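CLIP-associating protein 2 (Mus musculus, PDB 3WOZ) probably binds microtubules or tubulin and contributes to microtubule dynamics through TOG domains, of which TOG3 is built of HEAT-repeat helices. Local coordinates at residues L171-V176 / S194-L199. Numbering follows the deposited sequence.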
loop_
_atom_site.group_PDB
_atom_site.type_symbol
_atom_site.label_atom_id
_atom_site.label_comp_id
_atom_site.label_asym_id
_atom_site.label_seq_id
_atom_site.Cartn_x
_atom_site.Cartn_y
_atom_site.Cartn_z
ATOM N N LEU A 171 12.067 -0.489 -14.755
ATOM C CA LEU A 171 12.760 -1.314 -13.764
ATOM C C LEU A 171 11.781 -2.191 -12.970
ATOM O O LEU A 171 12.123 -3.305 -12.572
ATOM C CB LEU A 171 13.568 -0.418 -12.813
ATOM C CG LEU A 171 14.482 -0.991 -11.721
ATOM C CD1 LEU A 171 15.718 -1.671 -12.298
ATOM C CD2 LEU A 171 14.893 0.113 -10.754
ATOM N N ALA A 172 10.569 -1.682 -12.756
ATOM C CA ALA A 172 9.540 -2.402 -12.002
ATOM C C ALA A 172 8.877 -3.493 -12.834
ATOM O O ALA A 172 8.706 -4.619 -12.359
ATOM C CB ALA A 172 8.502 -1.438 -11.466
ATOM N N VAL A 173 8.511 -3.155 -14.070
ATOM C CA VAL A 173 7.881 -4.111 -14.983
ATOM C C VAL A 173 8.804 -5.304 -15.276
ATOM O O VAL A 173 8.326 -6.433 -15.410
ATOM C CB VAL A 173 7.385 -3.431 -16.287
ATOM C CG1 VAL A 173 6.940 -4.460 -17.317
ATOM C CG2 VAL A 173 6.236 -2.480 -15.985
ATOM N N SER A 174 10.111 -5.045 -15.354
ATOM C CA SER A 174 11.127 -6.093 -15.521
ATOM C C SER A 174 11.038 -7.150 -14.424
ATOM O O SER A 174 11.020 -8.346 -14.707
ATOM C CB SER A 174 12.536 -5.492 -15.521
ATOM O OG SER A 174 12.698 -4.563 -16.571
ATOM N N ARG A 175 10.991 -6.692 -13.176
ATOM C CA ARG A 175 10.867 -7.576 -12.017
ATOM C C ARG A 175 9.595 -8.413 -12.075
ATOM O O ARG A 175 9.624 -9.608 -11.770
ATOM C CB ARG A 175 10.913 -6.775 -10.717
ATOM C CG ARG A 175 12.274 -6.168 -10.423
ATOM C CD ARG A 175 12.372 -5.660 -8.990
ATOM N NE ARG A 175 12.239 -6.734 -8.004
ATOM C CZ ARG A 175 12.698 -6.671 -6.755
ATOM N NH1 ARG A 175 12.526 -7.697 -5.931
ATOM N NH2 ARG A 175 13.334 -5.586 -6.328
ATOM N N VAL A 176 8.496 -7.782 -12.492
ATOM C CA VAL A 176 7.195 -8.440 -12.596
ATOM C C VAL A 176 7.220 -9.567 -13.636
ATOM O O VAL A 176 6.685 -10.652 -13.384
ATOM C CB VAL A 176 6.047 -7.421 -12.886
ATOM C CG1 VAL A 176 4.706 -8.122 -13.020
ATOM C CG2 VAL A 176 5.967 -6.373 -11.784
ATOM N N SER A 194 -1.706 -10.937 -14.292
ATOM C CA SER A 194 -2.800 -9.981 -14.193
ATOM C C SER A 194 -2.283 -8.544 -14.181
ATOM O O SER A 194 -2.878 -7.673 -14.814
ATOM C CB SER A 194 -3.668 -10.270 -12.962
ATOM O OG SER A 194 -2.904 -10.220 -11.770
ATOM N N VAL A 195 -1.171 -8.302 -13.483
ATOM C CA VAL A 195 -0.550 -6.972 -13.463
ATOM C C VAL A 195 -0.087 -6.555 -14.862
ATOM O O VAL A 195 -0.422 -5.466 -15.327
ATOM C CB VAL A 195 0.604 -6.874 -12.433
ATOM C CG1 VAL A 195 1.481 -5.647 -12.688
ATOM C CG2 VAL A 195 0.041 -6.814 -11.028
ATOM N N LEU A 196 0.650 -7.438 -15.534
ATOM C CA LEU A 196 1.129 -7.173 -16.894
ATOM C C LEU A 196 -0.027 -6.992 -17.872
ATOM O O LEU A 196 0.006 -6.093 -18.710
ATOM C CB LEU A 196 2.078 -8.279 -17.371
ATOM C CG LEU A 196 3.409 -8.428 -16.628
ATOM C CD1 LEU A 196 4.186 -9.620 -17.157
ATOM C CD2 LEU A 196 4.253 -7.163 -16.715
ATOM N N ILE A 197 -1.045 -7.838 -17.743
ATOM C CA ILE A 197 -2.259 -7.745 -18.552
ATOM C C ILE A 197 -2.947 -6.393 -18.352
ATOM O O ILE A 197 -3.236 -5.691 -19.324
ATOM C CB ILE A 197 -3.253 -8.908 -18.239
ATOM C CG1 ILE A 197 -2.731 -10.250 -18.782
ATOM C CG2 ILE A 197 -4.664 -8.607 -18.764
ATOM C CD1 ILE A 197 -2.710 -10.379 -20.306
ATOM N N SER A 198 -3.192 -6.035 -17.092
ATOM C CA SER A 198 -3.899 -4.796 -16.763
ATOM C C SER A 198 -3.159 -3.545 -17.236
ATOM O O SER A 198 -3.783 -2.628 -17.767
ATOM C CB SER A 198 -4.212 -4.713 -15.264
ATOM O OG SER A 198 -3.054 -4.940 -14.479
ATOM N N LEU A 199 -1.841 -3.512 -17.053
ATOM C CA LEU A 199 -1.034 -2.376 -17.513
ATOM C C LEU A 199 -1.016 -2.268 -19.039
ATOM O O LEU A 199 -1.031 -1.164 -19.586
ATOM C CB LEU A 199 0.393 -2.440 -16.958
ATOM C CG LEU A 199 0.598 -2.339 -15.440
ATOM C CD1 LEU A 199 2.080 -2.398 -15.103
ATOM C CD2 LEU A 199 -0.035 -1.082 -14.847
#
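Leu196 reaches across to Val173 and Val176, which lie one helical turn apart on the facing helix. Its CD2 does most of the touching. CD2 of Leu196 lies 3.8 Å from CG1 of Val176. The same CD2 of Leu196 is 3.9 Å from CG1 of Val173, so one methyl bridges both valines. CG of Leu196 also packs against CG1 of Val176. Leu196 and Val176 run alongside each other in opposite directions, whereas Leu196 and Val173 meet at a slant. In Val176, CG1 lies anti to the backbone N (chi1 179°), and this extends the methyl toward the other helix. CG1 of Val176 also touches CG1 of Val195, at 4.1 Å. Val173 uses both branches: CG1 meets Leu196, while CG2 of Val173 lies 4.2 Å from CD1 of Leu199. The five residues are buried. All close approaches are between aliphatic carbons, and no hydrogen bond links the segments.

The axes of the two short segments approach to 10.7 Å, and their N-to-C directions differ by 136°. Helices 167-179 and 186-202 follow each other in the chain and pack as a helical hairpin, in keeping with the HEAT-repeat build of a TOG domain. Two earlier helices also join: Val195 packs on Leu148 and Ile151 of helix 141-155, and Leu199 on Phe125 of helix 121-133. Helix 204-212 adds Leu210 against Val173 and Phe207 against Leu196 and Leu199.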